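Local atomic coordinates of GCN5-related N-acetyltransferase (PDB entry 3G3S), a protein that probably transfers an acetyl group from acetyl-CoA to the amino group of an unidentified acceptor. Residues R11-W16 with F55-P60; G30-D35 with A43-G48; L161-L166 with A205-L210. All coordinates share one frame; numbering follows the deposited sequence.

Contact 1: residues R11-W16 with F55-P60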
loop_
_atom_site.group_PDB
_atom_site.type_symbol
_atom_site.label_atom_id
_atom_site.label_comp_id
_atom_site.label_asym_id
_atom_site.label_seq_id
_atom_site.Cartn_x
_atom_site.Cartn_y
_atom_site.Cartn_z
ATOM N N ARG A 11 -12.647 -7.099 -1.082
ATOM C CA ARG A 11 -13.059 -8.274 -1.866
ATOM C C ARG A 11 -14.313 -8.046 -2.692
ATOM O O ARG A 11 -14.490 -8.666 -3.741
ATOM C CB ARG A 11 -13.219 -9.532 -0.996
ATOM C CG ARG A 11 -11.865 -10.136 -0.592
ATOM C CD ARG A 11 -11.984 -11.449 0.111
ATOM N NE ARG A 11 -12.369 -11.288 1.507
ATOM C CZ ARG A 11 -11.520 -11.172 2.531
ATOM N NH1 ARG A 11 -10.200 -11.168 2.358
ATOM N NH2 ARG A 11 -12.013 -11.040 3.755
ATOM N N LEU A 12 -15.185 -7.163 -2.217
ATOM C CA LEU A 12 -16.382 -6.801 -2.939
ATOM C C LEU A 12 -16.115 -6.235 -4.317
ATOM O O LEU A 12 -16.944 -6.434 -5.229
ATOM C CB LEU A 12 -17.166 -5.757 -2.146
ATOM C CG LEU A 12 -17.742 -6.219 -0.824
ATOM C CD1 LEU A 12 -18.346 -5.047 -0.089
ATOM C CD2 LEU A 12 -18.783 -7.299 -1.051
ATOM N N PHE A 13 -15.007 -5.492 -4.445
ATOM C CA PHE A 13 -14.585 -4.868 -5.701
ATOM C C PHE A 13 -13.928 -5.896 -6.603
ATOM O O PHE A 13 -13.967 -5.775 -7.832
ATOM C CB PHE A 13 -13.609 -3.724 -5.426
ATOM C CG PHE A 13 -14.253 -2.528 -4.803
ATOM C CD1 PHE A 13 -14.813 -1.529 -5.598
ATOM C CD2 PHE A 13 -14.347 -2.416 -3.441
ATOM C CE1 PHE A 13 -15.412 -0.418 -5.030
ATOM C CE2 PHE A 13 -14.951 -1.324 -2.866
ATOM C CZ PHE A 13 -15.490 -0.317 -3.669
ATOM N N GLY A 14 -13.322 -6.896 -5.970
ATOM C CA GLY A 14 -12.755 -8.027 -6.671
ATOM C C GLY A 14 -11.658 -7.575 -7.582
ATOM O O GLY A 14 -10.896 -6.684 -7.227
ATOM N N ASP A 15 -11.616 -8.198 -8.762
ATOM C CA ASP A 15 -10.666 -7.900 -9.806
ATOM C C ASP A 15 -11.301 -6.857 -10.741
ATOM O O ASP A 15 -12.012 -7.201 -11.724
ATOM C CB ASP A 15 -10.368 -9.188 -10.560
ATOM C CG ASP A 15 -9.232 -9.047 -11.529
ATOM O OD1 ASP A 15 -8.837 -7.890 -11.855
ATOM O OD2 ASP A 15 -8.734 -10.119 -11.954
ATOM N N TRP A 16 -11.061 -5.591 -10.408
ATOM C CA TRP A 16 -11.648 -4.458 -11.131
ATOM C C TRP A 16 -10.491 -3.533 -11.333
ATOM O O TRP A 16 -10.129 -2.801 -10.442
ATOM C CB TRP A 16 -12.771 -3.826 -10.288
ATOM C CG TRP A 16 -13.648 -2.891 -11.005
ATOM C CD1 TRP A 16 -13.453 -2.313 -12.238
ATOM C CD2 TRP A 16 -14.857 -2.304 -10.474
ATOM N NE1 TRP A 16 -14.485 -1.447 -12.526
ATOM C CE2 TRP A 16 -15.345 -1.397 -11.452
ATOM C CE3 TRP A 16 -15.543 -2.444 -9.277
ATOM C CZ2 TRP A 16 -16.504 -0.680 -11.282
ATOM C CZ3 TRP A 16 -16.664 -1.728 -9.109
ATOM C CH2 TRP A 16 -17.154 -0.854 -10.085
ATOM N N PHE A 55 -17.271 4.603 -7.575
ATOM C CA PHE A 55 -17.289 3.223 -8.059
ATOM C C PHE A 55 -18.089 2.401 -7.102
ATOM O O PHE A 55 -17.736 2.291 -5.928
ATOM C CB PHE A 55 -15.896 2.651 -8.170
ATOM C CG PHE A 55 -15.071 3.286 -9.251
ATOM C CD1 PHE A 55 -14.316 4.418 -8.990
ATOM C CD2 PHE A 55 -15.077 2.754 -10.528
ATOM C CE1 PHE A 55 -13.535 4.980 -9.988
ATOM C CE2 PHE A 55 -14.299 3.325 -11.553
ATOM C CZ PHE A 55 -13.543 4.427 -11.281
ATOM N N LEU A 56 -19.121 1.757 -7.626
ATOM C CA LEU A 56 -20.099 1.048 -6.793
ATOM C C LEU A 56 -20.021 -0.470 -6.897
ATOM O O LEU A 56 -20.323 -1.009 -7.930
ATOM C CB LEU A 56 -21.475 1.516 -7.238
ATOM C CG LEU A 56 -21.682 3.024 -7.026
ATOM C CD1 LEU A 56 -22.658 3.570 -8.124
ATOM C CD2 LEU A 56 -22.099 3.270 -5.582
ATOM N N ALA A 57 -19.680 -1.153 -5.808
ATOM C CA ALA A 57 -19.502 -2.611 -5.829
ATOM C C ALA A 57 -20.441 -3.397 -4.870
ATOM O O ALA A 57 -21.036 -2.852 -3.909
ATOM C CB ALA A 57 -18.046 -2.936 -5.546
ATOM N N GLY A 58 -20.613 -4.681 -5.180
ATOM C CA GLY A 58 -21.439 -5.558 -4.355
ATOM C C GLY A 58 -22.924 -5.465 -4.694
ATOM O O GLY A 58 -23.295 -5.208 -5.814
ATOM N N GLN A 59 -23.778 -5.765 -3.723
ATOM C CA GLN A 59 -25.189 -5.668 -3.930
ATOM C C GLN A 59 -25.547 -4.196 -4.059
ATOM O O GLN A 59 -24.946 -3.353 -3.383
ATOM C CB GLN A 59 -25.954 -6.301 -2.752
ATOM C CG GLN A 59 -25.741 -7.801 -2.633
ATOM C CD GLN A 59 -26.246 -8.598 -3.854
ATOM O OE1 GLN A 59 -27.292 -8.284 -4.437
ATOM N NE2 GLN A 59 -25.506 -9.639 -4.230
ATOM N N PRO A 60 -26.502 -3.873 -4.946
ATOM C CA PRO A 60 -26.979 -2.493 -5.098
ATOM C C PRO A 60 -27.592 -2.058 -3.806
ATOM O O PRO A 60 -28.250 -2.865 -3.155
ATOM C CB PRO A 60 -28.060 -2.587 -6.173
ATOM C CG PRO A 60 -27.796 -3.854 -6.863
ATOM C CD PRO A 60 -27.178 -4.791 -5.871
#

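Contact 2: residues G30-D35 with A43-G48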
loop_
_atom_site.group_PDB
_atom_site.type_symbol
_atom_site.label_atom_id
_atom_site.label_comp_id
_atom_site.label_asym_id
_atom_site.label_seq_id
_atom_site.Cartn_x
_atom_site.Cartn_y
_atom_site.Cartn_z
ATOM N N GLY A 30 -8.816 9.411 -1.291
ATOM C CA GLY A 30 -10.103 8.814 -1.608
ATOM C C GLY A 30 -10.680 8.254 -0.321
ATOM O O GLY A 30 -10.073 8.352 0.742
ATOM N N ASP A 31 -11.824 7.604 -0.421
ATOM C CA ASP A 31 -12.457 7.043 0.755
ATOM C C ASP A 31 -13.341 5.897 0.347
ATOM O O ASP A 31 -13.660 5.678 -0.821
ATOM C CB ASP A 31 -13.242 8.136 1.458
ATOM C CG ASP A 31 -13.404 7.905 2.974
ATOM O OD1 ASP A 31 -13.217 6.781 3.512
ATOM O OD2 ASP A 31 -13.699 8.901 3.641
ATOM N N ILE A 32 -13.764 5.167 1.353
ATOM C CA ILE A 32 -14.557 3.977 1.193
ATOM C C ILE A 32 -15.756 4.002 2.140
ATOM O O ILE A 32 -15.578 4.226 3.301
ATOM C CB ILE A 32 -13.745 2.773 1.554
ATOM C CG1 ILE A 32 -12.589 2.603 0.511
ATOM C CG2 ILE A 32 -14.613 1.526 1.530
ATOM C CD1 ILE A 32 -13.036 2.234 -0.885
ATOM N N TYR A 33 -16.922 3.718 1.596
ATOM C CA TYR A 33 -18.173 3.673 2.358
ATOM C C TYR A 33 -18.841 2.329 2.088
ATOM O O TYR A 33 -18.727 1.756 1.002
ATOM C CB TYR A 33 -19.082 4.784 1.910
ATOM C CG TYR A 33 -18.509 6.144 2.114
ATOM C CD1 TYR A 33 -17.711 6.738 1.144
ATOM C CD2 TYR A 33 -18.770 6.853 3.249
ATOM C CE1 TYR A 33 -17.202 8.003 1.318
ATOM C CE2 TYR A 33 -18.244 8.118 3.433
ATOM C CZ TYR A 33 -17.464 8.677 2.459
ATOM O OH TYR A 33 -16.949 9.919 2.643
ATOM N N VAL A 34 -19.555 1.822 3.085
ATOM C CA VAL A 34 -20.180 0.531 2.948
ATOM C C VAL A 34 -21.552 0.588 3.576
ATOM O O VAL A 34 -21.886 1.551 4.273
ATOM C CB VAL A 34 -19.327 -0.617 3.572
ATOM C CG1 VAL A 34 -18.002 -0.795 2.804
ATOM C CG2 VAL A 34 -19.061 -0.379 5.077
ATOM N N ASP A 35 -22.360 -0.403 3.248
ATOM C CA ASP A 35 -23.695 -0.492 3.832
ATOM C C ASP A 35 -23.621 -0.872 5.319
ATOM O O ASP A 35 -24.409 -0.374 6.114
ATOM C CB ASP A 35 -24.579 -1.480 3.059
ATOM C CG ASP A 35 -24.128 -2.921 3.170
ATOM O OD1 ASP A 35 -22.906 -3.210 3.173
ATOM O OD2 ASP A 35 -25.022 -3.798 3.178
ATOM N N ALA A 43 -20.465 -1.579 -1.371
ATOM C CA ALA A 43 -19.438 -0.598 -1.117
ATOM C C ALA A 43 -19.330 0.466 -2.229
ATOM O O ALA A 43 -19.756 0.282 -3.372
ATOM C CB ALA A 43 -18.066 -1.294 -0.896
ATOM N N LEU A 44 -18.733 1.581 -1.836
ATOM C CA LEU A 44 -18.533 2.756 -2.655
ATOM C C LEU A 44 -17.109 3.245 -2.474
ATOM O O LEU A 44 -16.656 3.484 -1.361
ATOM C CB LEU A 44 -19.479 3.888 -2.227
ATOM C CG LEU A 44 -19.247 5.283 -2.816
ATOM C CD1 LEU A 44 -19.532 5.351 -4.330
ATOM C CD2 LEU A 44 -20.123 6.303 -2.069
ATOM N N ALA A 45 -16.365 3.291 -3.574
ATOM C CA ALA A 45 -15.077 3.922 -3.577
ATOM C C ALA A 45 -15.351 5.333 -4.131
ATOM O O ALA A 45 -15.727 5.516 -5.306
ATOM C CB ALA A 45 -14.072 3.127 -4.450
ATOM N N LEU A 46 -15.170 6.340 -3.286
ATOM C CA LEU A 46 -15.465 7.725 -3.640
ATOM C C LEU A 46 -14.204 8.541 -3.634
ATOM O O LEU A 46 -13.496 8.609 -2.629
ATOM C CB LEU A 46 -16.473 8.290 -2.639
ATOM C CG LEU A 46 -16.932 9.732 -2.816
ATOM C CD1 LEU A 46 -17.702 9.906 -4.096
ATOM C CD2 LEU A 46 -17.771 10.173 -1.571
ATOM N N TYR A 47 -13.915 9.144 -4.774
ATOM C CA TYR A 47 -12.702 9.908 -4.953
ATOM C C TYR A 47 -13.002 11.201 -5.615
ATOM O O TYR A 47 -13.810 11.237 -6.523
ATOM C CB TYR A 47 -11.737 9.146 -5.841
ATOM C CG TYR A 47 -10.468 9.923 -6.132
ATOM C CD1 TYR A 47 -9.373 9.816 -5.301
ATOM C CD2 TYR A 47 -10.362 10.757 -7.249
ATOM C CE1 TYR A 47 -8.198 10.524 -5.567
ATOM C CE2 TYR A 47 -9.191 11.501 -7.500
ATOM C CZ TYR A 47 -8.110 11.355 -6.660
ATOM O OH TYR A 47 -6.923 12.020 -6.910
ATOM N N GLY A 48 -12.334 12.263 -5.173
ATOM C CA GLY A 48 -12.457 13.566 -5.792
ATOM C C GLY A 48 -12.540 14.699 -4.799
ATOM O O GLY A 48 -12.537 14.474 -3.581
#

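Contact 3: residues L161-L166 with A205-L210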
loop_
_atom_site.group_PDB
_atom_site.type_symbol
_atom_site.label_atom_id
_atom_site.label_comp_id
_atom_site.label_asym_id
_atom_site.label_seq_id
_atom_site.Cartn_x
_atom_site.Cartn_y
_atom_site.Cartn_z
ATOM N N LEU A 161 1.770 14.332 -10.561
ATOM C CA LEU A 161 2.716 14.609 -11.615
ATOM C C LEU A 161 1.916 15.134 -12.810
ATOM O O LEU A 161 0.843 14.594 -13.154
ATOM C CB LEU A 161 3.464 13.328 -11.999
ATOM C CG LEU A 161 4.522 13.471 -13.102
ATOM C CD1 LEU A 161 5.636 14.375 -12.599
ATOM C CD2 LEU A 161 5.052 12.119 -13.529
ATOM N N GLY A 162 2.430 16.182 -13.444
ATOM C CA GLY A 162 1.762 16.710 -14.612
ATOM C C GLY A 162 2.564 17.708 -15.392
ATOM O O GLY A 162 3.590 18.212 -14.929
ATOM N N CYS A 163 2.098 17.968 -16.602
ATOM C CA CYS A 163 2.707 18.978 -17.438
ATOM C C CYS A 163 1.660 19.716 -18.290
ATOM O O CYS A 163 0.576 19.201 -18.585
ATOM C CB CYS A 163 3.811 18.376 -18.288
ATOM S SG CYS A 163 3.252 17.352 -19.515
ATOM N N VAL A 164 2.019 20.939 -18.658
ATOM C CA VAL A 164 1.167 21.853 -19.377
ATOM C C VAL A 164 1.864 22.472 -20.569
ATOM O O VAL A 164 3.083 22.519 -20.619
ATOM C CB VAL A 164 0.698 22.996 -18.444
ATOM C CG1 VAL A 164 -0.179 22.434 -17.391
ATOM C CG2 VAL A 164 1.875 23.711 -17.811
ATOM N N ILE A 165 1.059 22.919 -21.517
ATOM C CA ILE A 165 1.530 23.602 -22.708
ATOM C C ILE A 165 1.067 25.060 -22.578
ATOM O O ILE A 165 -0.088 25.332 -22.228
ATOM C CB ILE A 165 1.026 22.932 -23.991
ATOM C CG1 ILE A 165 1.851 21.675 -24.290
ATOM C CG2 ILE A 165 1.133 23.896 -25.184
ATOM C CD1 ILE A 165 1.230 20.762 -25.341
ATOM N N LEU A 166 1.989 25.989 -22.787
ATOM C CA LEU A 166 1.679 27.400 -22.721
ATOM C C LEU A 166 1.752 28.038 -24.101
ATOM O O LEU A 166 2.533 27.622 -24.948
ATOM C CB LEU A 166 2.655 28.127 -21.797
ATOM C CG LEU A 166 2.560 28.099 -20.273
ATOM C CD1 LEU A 166 2.391 26.701 -19.759
ATOM C CD2 LEU A 166 3.812 28.731 -19.728
ATOM N N ALA A 205 0.428 14.467 -23.330
ATOM C CA ALA A 205 0.170 13.109 -22.883
ATOM C C ALA A 205 1.434 12.305 -23.108
ATOM O O ALA A 205 1.889 11.603 -22.213
ATOM C CB ALA A 205 -0.969 12.505 -23.635
ATOM N N ALA A 206 2.038 12.472 -24.281
ATOM C CA ALA A 206 3.272 11.738 -24.572
ATOM C C ALA A 206 4.335 12.065 -23.539
ATOM O O ALA A 206 4.965 11.167 -22.996
ATOM C CB ALA A 206 3.772 12.017 -26.013
ATOM N N GLN A 207 4.519 13.349 -23.253
ATOM C CA GLN A 207 5.519 13.793 -22.269
ATOM C C GLN A 207 5.261 13.234 -20.890
ATOM O O GLN A 207 6.176 12.791 -20.207
ATOM C CB GLN A 207 5.507 15.313 -22.190
ATOM C CG GLN A 207 6.492 15.994 -21.205
ATOM C CD GLN A 207 7.907 16.010 -21.726
ATOM O OE1 GLN A 207 8.552 14.967 -21.814
ATOM N NE2 GLN A 207 8.404 17.190 -22.052
ATOM N N LEU A 208 4.005 13.302 -20.454
ATOM C CA LEU A 208 3.638 12.775 -19.140
ATOM C C LEU A 208 3.952 11.277 -19.031
ATOM O O LEU A 208 4.534 10.843 -18.035
ATOM C CB LEU A 208 2.151 13.023 -18.858
ATOM C CG LEU A 208 1.619 12.510 -17.515
ATOM C CD1 LEU A 208 2.438 13.060 -16.365
ATOM C CD2 LEU A 208 0.140 12.829 -17.350
ATOM N N ILE A 209 3.558 10.509 -20.050
ATOM C CA ILE A 209 3.802 9.056 -20.106
ATOM C C ILE A 209 5.298 8.840 -19.947
ATOM O O ILE A 209 5.733 8.102 -19.084
ATOM C CB ILE A 209 3.279 8.437 -21.425
ATOM C CG1 ILE A 209 1.741 8.450 -21.432
ATOM C CG2 ILE A 209 3.826 6.974 -21.635
ATOM C CD1 ILE A 209 1.060 8.132 -22.762
ATOM N N LEU A 210 6.096 9.534 -20.758
ATOM C CA LEU A 210 7.563 9.432 -20.678
ATOM C C LEU A 210 8.108 9.783 -19.289
ATOM O O LEU A 210 9.007 9.108 -18.777
ATOM C CB LEU A 210 8.218 10.315 -21.743
ATOM C CG LEU A 210 8.144 9.809 -23.175
ATOM C CD1 LEU A 210 8.574 10.910 -24.144
ATOM C CD2 LEU A 210 9.013 8.552 -23.366
#

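Contact 1: residues R11-W16 with F55-P60
The ring of Phe55 turns its edge to the face of the Trp16 six-membered ring, an offset edge-to-face pair with centroids 5.7 Å apart and planes at 86°. The nearest atoms are Phe55 CD2 and Trp16 CZ2, 3.8 Å apart. Trp16 gets there because its CG stands anti to the backbone N (chi1 -166°), which sends the indole from the loop after helix 2-13 toward strand 52-58. The carbonyl O of Phe55 takes part too, lying near the plane of the Phe13 ring, 3.7 Å from Phe13 CE1.

At Leu56 the side chain points to the other side of the strand, toward helix 80-90, and the main chain makes the contact: Leu56 O sits at the indole edge, 3.8 Å from Trp16 CH2. Ala57 turns its methyl back to the helix. Ala57 CB lies over one face of the Phe13 ring, 3.8 Å from the centroid and only 20° off the normal, a CH-pi contact. Ala57 CB also reaches the indole edge at Trp16 CZ3 (4.0 Å) and approaches Leu12 O (3.7 Å), so it fits between both rings and the end of the helix.

Gly58 lies across from Leu12. Here Gln78 links the two segments, its NE2 giving a hydrogen bond to Leu12 O while its OE1 accepts one from Gly58 N.

Between the segments themselves the chemistry is that of two ring faces, ring edges, a methyl and carbonyl oxygens set at ring edges. The end of helix 2-13 and the loop after it therefore meet strand 52-58 through apolar and aromatic packing, with polar bridging supplied by the Gln78 amide.

Contact 2: residues G30-D35 with A43-G48
Ile32 CD1 touches Ala45, lying 3.8 Å from Ala45 CB, and next to this pair Val34 CG1 meets Ala43 CB at 3.7 Å. These four side chains share one face of the sheet, where helices 2-13 and 19-26 cover them. On the other face, toward helix 62-68, Tyr33 is the large group. Its ring lies alongside Leu44, pointing the same way, with Tyr33 CD1 4.0 Å from Leu44 CD2, then passes aslant over Leu46, where Tyr33 CE1 comes to 3.7 Å from Leu46 CD2. Both leucines hold CG anti to the backbone N (chi1 170° for Leu44 and -180° for Leu46), and in each it is the CD2 branch that faces the tyrosine.

Strands 31-34 and 42-48 form an antiparallel beta hairpin, and 31-34 is the outermost strand of the sheet within this chain. Asp31 with Leu46 and Tyr33 with Leu44 are the hydrogen-bonded pairs; they alternate with the non-hydrogen-bonded pairs Ile32-Ala45 and Val34-Ala43. Leu44 N to Tyr33 O, at 2.8 Å, is the shortest of the four backbone bonds. Asp31 N to Leu46 O is more bent, with 139° at the hydrogen. Beyond this rung Gly30 CA rests 3.9 Å from Tyr47 CD1, while the Tyr47 hydroxyl is hydrogen-bonded to Tyr178 O.

At the polar edge Asp31 OD1 accepts the N-H of Ile32 (N to OD1 2.8 Å), on its anti side and tilted out of the carboxylate plane. The same oxygen takes Glu4 N of the second subunit, and OD2 takes Gly1 N of that subunit, while Gly30 O accepts from its Arg7.

Contact 3: residues L161-L166 with A205-L210
Helix 200-214 is the connecting helix of the beta-alpha-beta crossover between the parallel neighbours 184-191 and 218-223, and contact 3 is where it packs over a more distant strand, 162-167. The helix follows the segment that in GNAT relatives carries the pyrophosphate-binding loop for acetyl-CoA, so its N-terminal end probably faces the cofactor here; the contact involves residues further along. The axis of 205-210 passes 8.1 Å from that of 162-166, the two nearly antiparallel at 155°.

Leu208 is the main helix residue at the interface. Its CG is anti to the backbone N (chi1 179°), which carries CD1 to Leu161, the residue just ahead of the strand. Leu208 CD1 lies 3.9 Å from Leu161 CG and 4.0 Å from Leu161 CD2, the two leucines sliding past each other in opposite directions. Leu208 CD1 also comes to 4.1 Å from Gly162 CA. Leu161 continues along the helix to Ala211 and Cys212, and its own N and O are hydrogen-bonded to the hydroxyls of Ser177 and Ser176 on strand 170-181.

Two residues further along the strand, Cys163 again points to the helix and also packs against Cys204 and Leu128. Its sulfur meets the aliphatic part of Gln207 rather than the amide, in a chain that bends at chi2. With SG placed between the backbone N and the carbonyl carbon (chi1 70°), Cys163 SG sits 3.9 Å from Gln207 CG and 4.0 Å from Gln207 CB.

In the fold
All three contacts reach one mixed sheet, contacts 1 and 2 on one side of the chain's centre and contact 3 on the other. Contacts 1 and 2 have centres 11 Å apart and touch: strand 52-58 is the sheet neighbour of 42-48, with Ala57 N and Phe55 N probably hydrogen-bonded to Ala43 O and Ala45 O. Along the chain, contact 2 falls between the two segments that contact 1 brings together. Contact 3 comes later, its centre 32 Å from that of contact 1 and 29 Å from that of contact 2. Contact 2 includes the edge strand 31-34, which meets the second subunit; no other chain touches contacts 1 or 3.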